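Local coordinates for protein glutathione S-transferase (Rhodospirillum rubrum F11, PDB 4O7H) that probably catalyses the conjugation of glutathione to electrophilic substrates, as a two-domain glutathione S-transferase that pairs with a second copy of itself, at residues Glu32-Trp35 and Ser40-Ala43; Tyr70-Tyr75 and Leu159-Ile164; Arg88-Arg93 and Trp153-Met158; Arg104-Pro109 and His138-Tyr143; Glu108-Glu113 and Ser171-Ala176. One frame throughout, in Å; residues are numbered along the deposited sequence.

Contact 1. Residues Glu32-Trp35 and Ser40-Ala43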
# COMPACT_ATOMS: atom_id res chain seq x y z
N GLU A 32 20.49 4.96 3.23
CA GLU A 32 20.05 5.32 4.56
C GLU A 32 19.64 4.07 5.31
O GLU A 32 18.72 3.34 4.89
CB GLU A 32 18.87 6.28 4.54
CG GLU A 32 18.37 6.69 5.94
CD GLU A 32 19.32 7.62 6.71
OE1 GLU A 32 20.21 8.22 6.09
OE2 GLU A 32 19.22 7.70 7.98
N GLU A 33 20.31 3.80 6.42
CA GLU A 33 19.95 2.70 7.29
C GLU A 33 18.87 3.15 8.26
O GLU A 33 19.18 3.75 9.30
CB GLU A 33 21.21 2.20 8.02
CG GLU A 33 22.33 1.83 7.03
CD GLU A 33 23.58 1.22 7.69
OE1 GLU A 33 24.02 1.72 8.75
OE2 GLU A 33 24.13 0.25 7.13
N THR A 34 17.61 2.88 7.93
CA THR A 34 16.50 3.50 8.63
C THR A 34 16.27 2.92 10.04
O THR A 34 15.48 3.46 10.82
CB THR A 34 15.20 3.41 7.80
OG1 THR A 34 15.02 2.06 7.31
CG2 THR A 34 15.32 4.31 6.58
N TRP A 35 16.99 1.84 10.32
CA TRP A 35 17.00 1.21 11.63
C TRP A 35 17.89 1.97 12.60
O TRP A 35 17.92 1.66 13.78
CB TRP A 35 17.44 -0.29 11.51
CG TRP A 35 18.74 -0.59 10.70
CD1 TRP A 35 20.02 -0.71 11.22
CD2 TRP A 35 18.88 -0.84 9.29
NE1 TRP A 35 20.92 -0.99 10.22
CE2 TRP A 35 20.26 -1.10 9.03
CE3 TRP A 35 17.98 -0.90 8.22
CZ2 TRP A 35 20.75 -1.37 7.75
CZ3 TRP A 35 18.47 -1.16 6.95
CH2 TRP A 35 19.84 -1.39 6.72
N SER A 40 17.81 14.18 10.80
CA SER A 40 17.80 14.92 9.53
C SER A 40 16.96 14.14 8.47
O SER A 40 16.25 14.73 7.66
CB SER A 40 19.20 15.20 9.03
OG SER A 40 19.84 16.15 9.89
N PHE A 41 17.08 12.82 8.50
CA PHE A 41 16.31 11.99 7.55
C PHE A 41 14.83 12.06 7.88
O PHE A 41 14.01 12.24 6.99
CB PHE A 41 16.81 10.55 7.52
CG PHE A 41 16.11 9.69 6.52
CD1 PHE A 41 16.51 9.65 5.23
CD2 PHE A 41 15.02 8.92 6.89
CE1 PHE A 41 15.83 8.90 4.29
CE2 PHE A 41 14.36 8.13 5.95
CZ PHE A 41 14.73 8.18 4.66
N LEU A 42 14.50 11.98 9.17
CA LEU A 42 13.13 12.10 9.63
C LEU A 42 12.54 13.44 9.27
O LEU A 42 11.36 13.55 8.96
CB LEU A 42 13.06 11.94 11.16
CG LEU A 42 12.99 10.53 11.68
CD1 LEU A 42 13.03 10.55 13.21
CD2 LEU A 42 11.72 9.83 11.19
N ALA A 43 13.36 14.51 9.33
CA ALA A 43 12.88 15.81 8.94
C ALA A 43 12.46 15.82 7.49
O ALA A 43 11.51 16.48 7.14
CB ALA A 43 13.94 16.90 9.18
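The carboxylate arm of E32 lies flat over one face of the F41 ring, with the two planes only 4° apart. F41 turns its CG anti to the backbone N (chi1 -177°), which swings the ring from its helix toward the loop. E32 then bends at chi2 (71°), folding its chain down along the ring, and the two side chains run by each other in opposite senses. E32 CG makes the closest touch, 3.6 Å from F41 CD1, and its hydrogens sit over the pi cloud as a CH-pi contact, the carbon 3.7 Å from the centroid of the F41 ring. The methylene part of a glutamate suits this greasy face; the carboxylate stays flat along the ring, and its OE2 finds a polar partner in N38. This belongs to the thioredoxin-like N-terminal domain, where the loop leaving strand 28-31 turns back toward helix 39-44. A second aliphatic group comes in obliquely, T34 CG2 standing 4.0 Å from F41 CE2. T34 also touches V50, as F41 does, so T34, V50 and the E32 chain gather round the ring. Replacing F41 with an alanine would probably leave the aliphatic part of E32 and the methyl of T34 facing a gap, and leave the E32 carboxylate steadied mainly by N38.

Contact 2. Residues Tyr70-Tyr75 and Leu159-Ile164; sequences YLEEVY and LTYADI
At the seam between the thioredoxin-like domain and the helical domain, beside the N-capping box of helix 161-175, Y161 reaches across to L71 and E72 of helix 64-74. Its ring, CG anti to the carbonyl carbon (chi1 -78°), carries the hydroxyl to the far helix, where Y161 OH rests 4.0 Å from L71 CB and 4.4 Å from E72 N. Touches this long are van der Waals packing only, and a long rigid phenol suits them because the two helices stand well apart, the nearest CA atoms, of E72 and Y161, being 10.3 Å from each other. E72 passes the ring obliquely, its OE1 4.5 Å from Y161 CE2; that carboxylate is already engaged, OE1 taking the N-H of L80 and a salt bridge from K23. T160 and D163 form a capping box, consistent with the Ser/Thr-X-X-Asp N-capping motif known at this helix in glutathione transferases. T160 OG1 accepts from A162 N at 3.1 Å, while D163 OD2 accepts from T160 N at 3.0 Å, met on its anti side. The helix start is thereby tied off from both directions, giving the N-H groups of T160 and A162 side-chain acceptors. D163 OD1 also takes the backbone N of L154 and the indole NE1 of W190. On the outer side of helix 64-74, E73 bridges to R88 and R92 of the second subunit.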
# COMPACT_ATOMS: atom_id res chain seq x y z
N TYR A 70 4.53 9.41 -9.63
CA TYR A 70 5.20 10.65 -9.99
C TYR A 70 6.08 10.39 -11.20
O TYR A 70 6.08 11.20 -12.16
CB TYR A 70 6.06 11.13 -8.82
CG TYR A 70 7.02 12.23 -9.19
CD1 TYR A 70 6.62 13.56 -9.19
CD2 TYR A 70 8.34 11.92 -9.51
CE1 TYR A 70 7.54 14.59 -9.51
CE2 TYR A 70 9.24 12.96 -9.84
CZ TYR A 70 8.83 14.25 -9.86
OH TYR A 70 9.74 15.28 -10.21
N LEU A 71 6.85 9.32 -11.20
CA LEU A 71 7.74 9.04 -12.37
C LEU A 71 6.94 8.90 -13.66
O LEU A 71 7.38 9.37 -14.73
CB LEU A 71 8.66 7.85 -12.16
CG LEU A 71 9.69 7.96 -11.05
CD1 LEU A 71 10.39 6.62 -10.90
CD2 LEU A 71 10.66 9.14 -11.29
N GLU A 72 5.77 8.27 -13.59
CA GLU A 72 4.98 8.05 -14.79
C GLU A 72 4.37 9.38 -15.26
O GLU A 72 4.16 9.59 -16.47
CB GLU A 72 3.91 6.97 -14.54
CG GLU A 72 3.13 6.53 -15.78
CD GLU A 72 3.83 5.49 -16.63
OE1 GLU A 72 5.00 5.11 -16.38
OE2 GLU A 72 3.12 5.02 -17.59
N GLU A 73 4.10 10.29 -14.34
CA GLU A 73 3.52 11.61 -14.67
C GLU A 73 4.57 12.52 -15.29
O GLU A 73 4.27 13.25 -16.27
CB GLU A 73 2.93 12.27 -13.42
CG GLU A 73 1.64 11.62 -12.96
CD GLU A 73 1.16 12.09 -11.60
OE1 GLU A 73 1.65 13.11 -11.09
OE2 GLU A 73 0.23 11.42 -11.10
N VAL A 74 5.76 12.52 -14.73
CA VAL A 74 6.79 13.51 -15.16
C VAL A 74 7.68 12.99 -16.28
O VAL A 74 8.24 13.76 -17.07
CB VAL A 74 7.58 13.94 -13.92
CG1 VAL A 74 8.71 14.89 -14.27
CG2 VAL A 74 6.63 14.61 -12.93
N TYR A 75 7.86 11.68 -16.35
CA TYR A 75 8.74 11.01 -17.29
C TYR A 75 7.96 9.86 -17.95
O TYR A 75 8.21 8.69 -17.69
CB TYR A 75 9.98 10.46 -16.61
CG TYR A 75 10.72 11.45 -15.75
CD1 TYR A 75 11.56 12.43 -16.31
CD2 TYR A 75 10.57 11.43 -14.39
CE1 TYR A 75 12.22 13.36 -15.51
CE2 TYR A 75 11.22 12.37 -13.58
CZ TYR A 75 12.06 13.31 -14.14
OH TYR A 75 12.71 14.22 -13.29
N LEU A 159 6.21 -4.99 -20.19
CA LEU A 159 6.74 -4.98 -18.85
C LEU A 159 6.19 -3.73 -18.12
O LEU A 159 6.16 -2.62 -18.68
CB LEU A 159 8.26 -5.01 -18.87
CG LEU A 159 8.87 -5.05 -17.47
CD1 LEU A 159 10.01 -6.06 -17.35
CD2 LEU A 159 9.26 -3.67 -17.05
N THR A 160 5.78 -3.92 -16.84
CA THR A 160 5.18 -2.83 -16.07
C THR A 160 5.68 -2.89 -14.64
O THR A 160 6.47 -3.77 -14.26
CB THR A 160 3.66 -2.93 -16.02
OG1 THR A 160 3.27 -4.13 -15.34
CG2 THR A 160 3.10 -2.88 -17.42
N TYR A 161 5.17 -1.96 -13.85
CA TYR A 161 5.45 -1.93 -12.42
C TYR A 161 5.03 -3.28 -11.80
O TYR A 161 5.52 -3.67 -10.75
CB TYR A 161 4.69 -0.81 -11.73
CG TYR A 161 5.31 0.54 -11.92
CD1 TYR A 161 6.63 0.75 -11.55
CD2 TYR A 161 4.61 1.59 -12.42
CE1 TYR A 161 7.19 1.98 -11.68
CE2 TYR A 161 5.18 2.83 -12.54
CZ TYR A 161 6.48 3.00 -12.21
OH TYR A 161 7.03 4.25 -12.36
N ALA A 162 4.11 -4.02 -12.39
CA ALA A 162 3.78 -5.33 -11.82
C ALA A 162 4.94 -6.27 -11.80
O ALA A 162 5.23 -6.94 -10.77
CB ALA A 162 2.62 -5.95 -12.58
N ASP A 163 5.60 -6.40 -12.95
CA ASP A 163 6.79 -7.27 -13.02
C ASP A 163 7.90 -6.75 -12.11
O ASP A 163 8.56 -7.53 -11.39
CB ASP A 163 7.33 -7.28 -14.45
CG ASP A 163 6.31 -7.70 -15.46
OD1 ASP A 163 6.18 -8.94 -15.69
OD2 ASP A 163 5.63 -6.79 -16.02
N ILE A 164 8.07 -5.43 -12.08
CA ILE A 164 9.16 -4.86 -11.28
C ILE A 164 8.93 -5.15 -9.79
O ILE A 164 9.82 -5.61 -9.07
CB ILE A 164 9.30 -3.39 -11.52
CG1 ILE A 164 9.76 -3.13 -12.98
CG2 ILE A 164 10.35 -2.81 -10.61
CD1 ILE A 164 9.64 -1.68 -13.34

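Contact 3. Residues Arg88-Arg93 and Trp153-Met158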
# COMPACT_ATOMS: atom_id res chain seq x y z
N ARG A 88 -4.01 -0.24 -16.97
CA ARG A 88 -3.37 0.44 -15.79
C ARG A 88 -3.95 -0.09 -14.49
O ARG A 88 -3.23 -0.31 -13.50
CB ARG A 88 -3.53 1.95 -15.88
CG ARG A 88 -2.76 2.51 -17.05
CD ARG A 88 -3.31 3.81 -17.49
NE ARG A 88 -3.03 4.86 -16.56
CZ ARG A 88 -1.94 5.62 -16.57
NH1 ARG A 88 -1.00 5.41 -17.47
NH2 ARG A 88 -1.82 6.59 -15.68
N ALA A 89 -5.27 -0.33 -14.45
CA ALA A 89 -5.89 -0.90 -13.27
C ALA A 89 -5.36 -2.32 -12.95
O ALA A 89 -5.27 -2.67 -11.78
CB ALA A 89 -7.40 -0.94 -13.45
N GLU A 90 -5.09 -3.13 -13.97
CA GLU A 90 -4.56 -4.48 -13.78
C GLU A 90 -3.12 -4.40 -13.24
O GLU A 90 -2.73 -5.13 -12.30
CB GLU A 90 -4.64 -5.26 -15.10
CG GLU A 90 -4.03 -6.65 -15.08
CD GLU A 90 -4.71 -7.64 -14.15
OE1 GLU A 90 -5.80 -7.35 -13.60
OE2 GLU A 90 -4.14 -8.75 -13.95
N VAL A 91 -2.35 -3.48 -13.80
CA VAL A 91 -0.99 -3.24 -13.26
C VAL A 91 -1.08 -2.89 -11.78
O VAL A 91 -0.33 -3.45 -10.92
CB VAL A 91 -0.26 -2.13 -14.02
CG1 VAL A 91 1.06 -1.81 -13.32
CG2 VAL A 91 -0.01 -2.54 -15.46
N ARG A 92 -1.94 -1.94 -11.44
CA ARG A 92 -2.07 -1.48 -10.05
C ARG A 92 -2.59 -2.57 -9.09
O ARG A 92 -2.13 -2.69 -7.93
CB ARG A 92 -2.86 -0.18 -9.96
CG ARG A 92 -2.16 0.98 -10.61
CD ARG A 92 -2.78 2.29 -10.21
NE ARG A 92 -2.20 3.48 -10.83
CZ ARG A 92 -2.69 4.14 -11.88
NH1 ARG A 92 -3.76 3.74 -12.53
NH2 ARG A 92 -2.10 5.24 -12.26
N ARG A 93 -3.53 -3.40 -9.59
CA ARG A 93 -3.98 -4.57 -8.86
C ARG A 93 -2.82 -5.46 -8.48
O ARG A 93 -2.73 -5.89 -7.33
CB ARG A 93 -5.04 -5.38 -9.69
CG ARG A 93 -5.57 -6.60 -8.95
CD ARG A 93 -6.49 -7.45 -9.83
NE ARG A 93 -5.77 -8.24 -10.84
CZ ARG A 93 -5.15 -9.38 -10.56
NH1 ARG A 93 -5.13 -9.84 -9.30
NH2 ARG A 93 -4.55 -10.04 -11.52
N TRP A 153 3.87 -10.63 -20.13
CA TRP A 153 4.46 -10.15 -18.88
C TRP A 153 3.32 -10.23 -17.85
O TRP A 153 2.18 -10.53 -18.17
CB TRP A 153 4.98 -8.73 -19.04
CG TRP A 153 6.15 -8.61 -19.93
CD1 TRP A 153 6.15 -8.18 -21.24
CD2 TRP A 153 7.51 -8.89 -19.62
NE1 TRP A 153 7.43 -8.20 -21.75
CE2 TRP A 153 8.28 -8.62 -20.78
CE3 TRP A 153 8.16 -9.37 -18.48
CZ2 TRP A 153 9.68 -8.80 -20.82
CZ3 TRP A 153 9.52 -9.55 -18.52
CH2 TRP A 153 10.27 -9.28 -19.69
N LEU A 154 3.58 -9.94 -16.56
CA LEU A 154 2.55 -10.29 -15.54
C LEU A 154 1.20 -9.59 -15.72
O LEU A 154 0.17 -10.17 -15.41
CB LEU A 154 2.99 -9.95 -14.12
CG LEU A 154 4.08 -10.76 -13.48
CD1 LEU A 154 4.23 -10.29 -12.03
CD2 LEU A 154 3.72 -12.23 -13.50
N ALA A 155 1.23 -8.36 -16.21
CA ALA A 155 0.02 -7.55 -16.36
C ALA A 155 -0.47 -7.45 -17.77
O ALA A 155 -1.48 -6.76 -18.02
CB ALA A 155 0.23 -6.15 -15.79
N GLY A 156 0.21 -8.10 -18.70
CA GLY A 156 -0.17 -8.07 -20.13
C GLY A 156 1.01 -7.98 -21.08
O GLY A 156 2.02 -8.65 -20.92
N ASP A 157 0.85 -7.16 -22.14
CA ASP A 157 1.73 -7.20 -23.29
C ASP A 157 3.08 -6.51 -23.12
O ASP A 157 4.00 -6.71 -23.91
CB ASP A 157 1.00 -6.58 -24.50
N MET A 158 3.24 -5.74 -22.05
CA MET A 158 4.47 -4.98 -21.87
C MET A 158 4.91 -5.12 -20.42
O MET A 158 4.08 -5.38 -19.58
CB MET A 158 4.24 -3.50 -22.17
CG MET A 158 3.06 -2.88 -21.49
SD MET A 158 2.82 -1.14 -21.91
CE MET A 158 3.91 -0.39 -20.71
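Apolar contact between V91 and A155 brings helix 85-119 against the loop 153-158: V91 CG2, beside its own backbone N, meets A155 CB at 3.6 Å. The backbones come near enough here, 5.4 Å between V91 CA and A155 CA, that a side chain as small as alanine fits well. A looser touch sets the aliphatic E90 CG 3.9 Å from A155 O, a backbone carbonyl lying against a methylene. The loop is a type I beta turn from W153 to G156, closed by G156 N to W153 O at 3.2 Å, with W153 N to G156 O (2.8 Å) as a second bond between the same residues, and it leads into the start of helix 161-175 in the glutathione transferase C-terminal domain. G156 has backbone angles (phi 140°) at which any side chain would jam against the preceding carbonyl, hence a glycine. The charged pair nearest the contact lies within helix 85-119. R93 grips E90 side-on with two nitrogens, NE to E90 OE1 at 2.9 Å and nearly straight (176°), and NH2 to E90 OE2 at 2.8 Å. This pairing holds the E90 carboxylate in place, and R151 adds a second salt bridge to OE2. Farther round the helix, A89 packs on I61 of the second subunit.

Contact 4. Residues Arg104-Pro109 and His138-Tyr143; sequences REVTEP and HTHLRY
H140 NE2 donates to E105 OE1 at 2.8 Å, a bond bent little from straight (163°) that joins two long helices. The carboxylate oxygen sits at the ring edge, near the imidazole plane, whereas the ring reaches E105 OE1 on its anti side, well tilted from the carboxylate plane; the two flat groups stand 66° apart. E105 is extended beyond CG, which gives it the length to span the gap, and its other oxygen, OE2, forms a salt bridge with K101. The opposite nitrogen, H140 ND1, meets W97 NE1, so both nitrogens of this buried ring are used, NE2 donating a hydrogen bond and ND1 accepting one from the indole N-H. Beside the polar link V106 CG2 lies 4.0 Å from H140 CD2, an apolar flank to the ring, and F102 meets the same ring edge-to-face. An alanine in place of H140 would probably leave E105 OE1 and the indole N-H of W97 without their mate and open a gap beside V106. Around E105 and V106 helix 85-119 widens into a pi-type turn, and it kinks at P109, which has no N-H to offer. Segments 104-109 and 138-143, roughly antiparallel, are joined here within the all-helical C-terminal domain typical of glutathione transferases.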
# COMPACT_ATOMS: atom_id res chain seq x y z
N ARG A 104 3.18 -9.21 3.04
CA ARG A 104 2.80 -9.61 4.39
C ARG A 104 3.06 -11.09 4.64
O ARG A 104 3.42 -11.46 5.77
CB ARG A 104 1.31 -9.25 4.68
CG ARG A 104 1.13 -7.73 4.79
CD ARG A 104 1.78 -7.04 6.01
NE ARG A 104 1.17 -7.46 7.29
CZ ARG A 104 0.05 -6.92 7.80
NH1 ARG A 104 -0.56 -5.93 7.17
NH2 ARG A 104 -0.44 -7.38 8.94
N GLU A 105 2.86 -11.91 3.63
CA GLU A 105 2.90 -13.36 3.76
C GLU A 105 4.30 -13.94 3.62
O GLU A 105 4.57 -15.05 4.10
CB GLU A 105 1.99 -14.01 2.73
CG GLU A 105 0.50 -13.73 2.96
CD GLU A 105 -0.47 -14.32 1.93
OE1 GLU A 105 -0.07 -14.94 0.94
OE2 GLU A 105 -1.70 -14.19 2.15
N VAL A 106 5.19 -13.22 2.93
CA VAL A 106 6.50 -13.75 2.56
C VAL A 106 7.66 -12.77 2.87
O VAL A 106 8.58 -13.05 3.63
CB VAL A 106 6.50 -14.13 1.05
CG1 VAL A 106 7.85 -14.75 0.70
CG2 VAL A 106 5.35 -15.06 0.64
N THR A 107 7.66 -11.60 2.24
CA THR A 107 8.75 -10.68 2.38
C THR A 107 9.02 -10.21 3.81
O THR A 107 10.16 -10.27 4.31
CB THR A 107 8.54 -9.44 1.50
OG1 THR A 107 8.16 -9.89 0.19
CG2 THR A 107 9.86 -8.67 1.41
N GLU A 108 7.98 -9.74 4.49
CA GLU A 108 8.15 -9.26 5.85
C GLU A 108 8.77 -10.30 6.76
O GLU A 108 9.78 -10.00 7.36
CB GLU A 108 6.85 -8.75 6.47
CG GLU A 108 6.56 -7.34 6.07
CD GLU A 108 5.35 -6.73 6.79
OE1 GLU A 108 4.65 -7.43 7.52
OE2 GLU A 108 5.13 -5.54 6.56
N PRO A 109 8.17 -11.50 6.86
CA PRO A 109 8.82 -12.44 7.78
C PRO A 109 10.22 -12.88 7.34
O PRO A 109 11.13 -12.94 8.15
CB PRO A 109 7.87 -13.60 7.80
CG PRO A 109 7.02 -13.50 6.58
CD PRO A 109 6.89 -12.02 6.38
N HIS A 138 5.18 -20.50 -2.21
CA HIS A 138 4.67 -21.39 -3.24
C HIS A 138 3.35 -20.90 -3.91
O HIS A 138 3.19 -21.00 -5.11
CB HIS A 138 4.44 -22.78 -2.66
CG HIS A 138 5.69 -23.56 -2.43
ND1 HIS A 138 6.30 -24.30 -3.41
CD2 HIS A 138 6.44 -23.70 -1.32
CE1 HIS A 138 7.37 -24.87 -2.92
NE2 HIS A 138 7.49 -24.52 -1.66
N THR A 139 2.39 -20.44 -3.12
CA THR A 139 1.10 -19.99 -3.65
C THR A 139 1.29 -18.83 -4.61
O THR A 139 0.67 -18.76 -5.67
CB THR A 139 0.19 -19.54 -2.51
OG1 THR A 139 0.19 -20.54 -1.46
CG2 THR A 139 -1.20 -19.31 -2.99
N HIS A 140 2.19 -17.93 -4.22
CA HIS A 140 2.52 -16.80 -5.10
C HIS A 140 3.22 -17.16 -6.38
O HIS A 140 2.95 -16.57 -7.44
CB HIS A 140 3.32 -15.76 -4.33
CG HIS A 140 2.50 -15.12 -3.27
ND1 HIS A 140 1.68 -14.04 -3.53
CD2 HIS A 140 2.32 -15.43 -1.97
CE1 HIS A 140 1.01 -13.73 -2.43
NE2 HIS A 140 1.37 -14.57 -1.48
N LEU A 141 4.19 -18.09 -6.28
CA LEU A 141 4.83 -18.58 -7.47
C LEU A 141 3.88 -19.31 -8.40
O LEU A 141 4.03 -19.17 -9.60
CB LEU A 141 6.02 -19.46 -7.14
CG LEU A 141 7.20 -18.68 -6.57
CD1 LEU A 141 8.14 -19.62 -5.83
CD2 LEU A 141 7.95 -17.87 -7.63
N ARG A 142 2.92 -20.05 -7.86
CA ARG A 142 1.92 -20.71 -8.71
C ARG A 142 1.08 -19.67 -9.47
O ARG A 142 0.74 -19.85 -10.66
CB ARG A 142 0.98 -21.64 -7.90
CG ARG A 142 1.64 -22.90 -7.37
CD ARG A 142 0.60 -23.99 -7.02
NE ARG A 142 -0.28 -23.57 -5.95
CZ ARG A 142 0.01 -23.65 -4.66
NH1 ARG A 142 1.18 -24.15 -4.27
NH2 ARG A 142 -0.86 -23.22 -3.76
N TYR A 143 0.76 -18.57 -8.79
CA TYR A 143 -0.01 -17.51 -9.43
C TYR A 143 0.76 -16.81 -10.53
O TYR A 143 0.26 -16.53 -11.59
CB TYR A 143 -0.49 -16.51 -8.36
CG TYR A 143 -1.45 -15.48 -8.85
CD1 TYR A 143 -2.50 -15.83 -9.69
CD2 TYR A 143 -1.31 -14.16 -8.49
CE1 TYR A 143 -3.40 -14.88 -10.13
CE2 TYR A 143 -2.20 -13.20 -8.91
CZ TYR A 143 -3.25 -13.56 -9.74
OH TYR A 143 -4.12 -12.65 -10.23

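Contact 5. Residues Glu108-Glu113 and Ser171-Ala176; sequences EPLVRE and SLIDYA
L110 and V111 pack closely on I173 and L172, where helices 85-119 and 161-175 come close: the CA atoms of L110 and I173 are 6.9 Å apart. L110 crosses I173 at about a right angle, its CD1 4.0 Å from I173 CG2, which stands anti to the backbone N because CG1 takes chi1 -48°. One residue on, V111 CG2 meets L172 CB, also at 4.0 Å. The beta-branched valine and isoleucine put methyls close to the backbone, which suits the short distance here, while L110 extends to I130 and L172 to P11 and R14 of the N-terminal domain. At the edge of the contact the fit slackens: A176 CB stays 5.0 Å from L110 O, and V111 and A176 are partly exposed while L110, L172 and I173 are buried. On another face of helix 85-119 R112 NE bonds E113 OE2 at 2.6 Å. With only aliphatic groups meeting between the segments, the pairing depends on shape and burial, the charged R112 and E113 pairing away from it.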
# COMPACT_ATOMS: atom_id res chain seq x y z
N GLU A 108 7.98 -9.74 4.49
CA GLU A 108 8.15 -9.26 5.85
C GLU A 108 8.77 -10.30 6.76
O GLU A 108 9.78 -10.00 7.36
CB GLU A 108 6.85 -8.75 6.47
CG GLU A 108 6.56 -7.34 6.07
CD GLU A 108 5.35 -6.73 6.79
OE1 GLU A 108 4.65 -7.43 7.52
OE2 GLU A 108 5.13 -5.54 6.56
N PRO A 109 8.17 -11.50 6.86
CA PRO A 109 8.82 -12.44 7.78
C PRO A 109 10.22 -12.88 7.34
O PRO A 109 11.13 -12.94 8.15
CB PRO A 109 7.87 -13.60 7.80
CG PRO A 109 7.02 -13.50 6.58
CD PRO A 109 6.89 -12.02 6.38
N LEU A 110 10.44 -13.14 6.07
CA LEU A 110 11.76 -13.69 5.69
C LEU A 110 12.84 -12.64 5.75
O LEU A 110 13.96 -12.90 6.16
CB LEU A 110 11.68 -14.39 4.34
CG LEU A 110 10.85 -15.67 4.31
CD1 LEU A 110 10.63 -16.22 2.93
CD2 LEU A 110 11.47 -16.81 5.16
N VAL A 111 12.55 -11.44 5.26
CA VAL A 111 13.54 -10.39 5.31
C VAL A 111 13.89 -10.01 6.76
O VAL A 111 15.06 -9.83 7.09
CB VAL A 111 13.11 -9.13 4.50
CG1 VAL A 111 14.03 -7.96 4.74
CG2 VAL A 111 13.05 -9.48 3.05
N ARG A 112 12.87 -9.92 7.60
CA ARG A 112 13.09 -9.49 8.97
C ARG A 112 13.98 -10.56 9.65
O ARG A 112 15.01 -10.24 10.23
CB ARG A 112 11.77 -9.32 9.74
CG ARG A 112 11.98 -8.76 11.14
CD ARG A 112 10.68 -8.77 11.94
NE ARG A 112 10.07 -10.08 11.96
CZ ARG A 112 8.91 -10.39 11.41
NH1 ARG A 112 8.18 -9.45 10.77
NH2 ARG A 112 8.49 -11.65 11.48
N GLU A 113 13.53 -11.80 9.55
CA GLU A 113 14.12 -12.89 10.33
C GLU A 113 15.48 -13.31 9.81
O GLU A 113 16.39 -13.61 10.61
CB GLU A 113 13.18 -14.08 10.39
CG GLU A 113 11.82 -13.79 11.03
CD GLU A 113 11.95 -13.20 12.42
OE1 GLU A 113 12.86 -13.62 13.19
OE2 GLU A 113 11.14 -12.32 12.77
N SER A 171 13.50 -10.93 -5.36
CA SER A 171 14.95 -10.79 -5.30
C SER A 171 15.42 -10.84 -3.87
O SER A 171 16.55 -11.31 -3.57
CB SER A 171 15.45 -9.54 -6.02
OG SER A 171 15.21 -8.33 -5.35
N LEU A 172 14.60 -10.32 -2.96
CA LEU A 172 15.00 -10.34 -1.54
C LEU A 172 14.80 -11.74 -0.94
O LEU A 172 15.66 -12.20 -0.18
CB LEU A 172 14.23 -9.31 -0.73
CG LEU A 172 14.85 -7.94 -0.92
CD1 LEU A 172 13.79 -6.89 -0.58
CD2 LEU A 172 16.11 -7.82 -0.06
N ILE A 173 13.76 -12.45 -1.37
CA ILE A 173 13.58 -13.85 -0.96
C ILE A 173 14.74 -14.67 -1.50
O ILE A 173 15.27 -15.54 -0.80
CB ILE A 173 12.24 -14.46 -1.42
CG1 ILE A 173 11.05 -13.52 -1.09
CG2 ILE A 173 12.02 -15.82 -0.76
CD1 ILE A 173 11.12 -12.86 0.28
N ASP A 174 15.20 -14.33 -2.68
CA ASP A 174 16.30 -15.07 -3.31
C ASP A 174 17.61 -14.74 -2.62
O ASP A 174 18.43 -15.64 -2.42
CB ASP A 174 16.35 -14.75 -4.80
CG ASP A 174 17.07 -15.79 -5.62
OD1 ASP A 174 16.87 -16.97 -5.37
OD2 ASP A 174 17.77 -15.41 -6.61
N TYR A 175 17.82 -13.49 -2.23
CA TYR A 175 19.00 -13.13 -1.45
C TYR A 175 19.11 -13.97 -0.15
O TYR A 175 20.23 -14.36 0.26
CB TYR A 175 18.97 -11.62 -1.16
CG TYR A 175 20.30 -11.07 -0.74
CD1 TYR A 175 20.79 -11.30 0.53
CD2 TYR A 175 21.05 -10.32 -1.62
CE1 TYR A 175 22.03 -10.79 0.90
CE2 TYR A 175 22.30 -9.81 -1.27
CZ TYR A 175 22.77 -10.07 0.01
OH TYR A 175 24.00 -9.56 0.38
N ALA A 176 17.96 -14.28 0.46
CA ALA A 176 17.87 -15.11 1.64
C ALA A 176 17.96 -16.60 1.35
O ALA A 176 18.02 -17.41 2.28
CB ALA A 176 16.58 -14.81 2.40

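In the fold
From the N terminus, contact 1 closes first, a short local loop inside the thioredoxin-like domain, complete before any other begins. Contact 2 then opens on helix 64-74 and closes only at the start of helix 161-175, joining the two domains. Nested within its loop is contact 3, which ties early helix 85-119 to the turn at 153-158, and within that again lies contact 4, between helices 85-119 and 127-150. Contact 5 starts from the end of the contact 4 segment, shares E108 and P109 with it, and crosses contacts 2 and 3 by running on to 171-176. Helix 85-119 thus serves contacts 3, 4 and 5, while contacts 2, 3 and 4 also touch the second subunit.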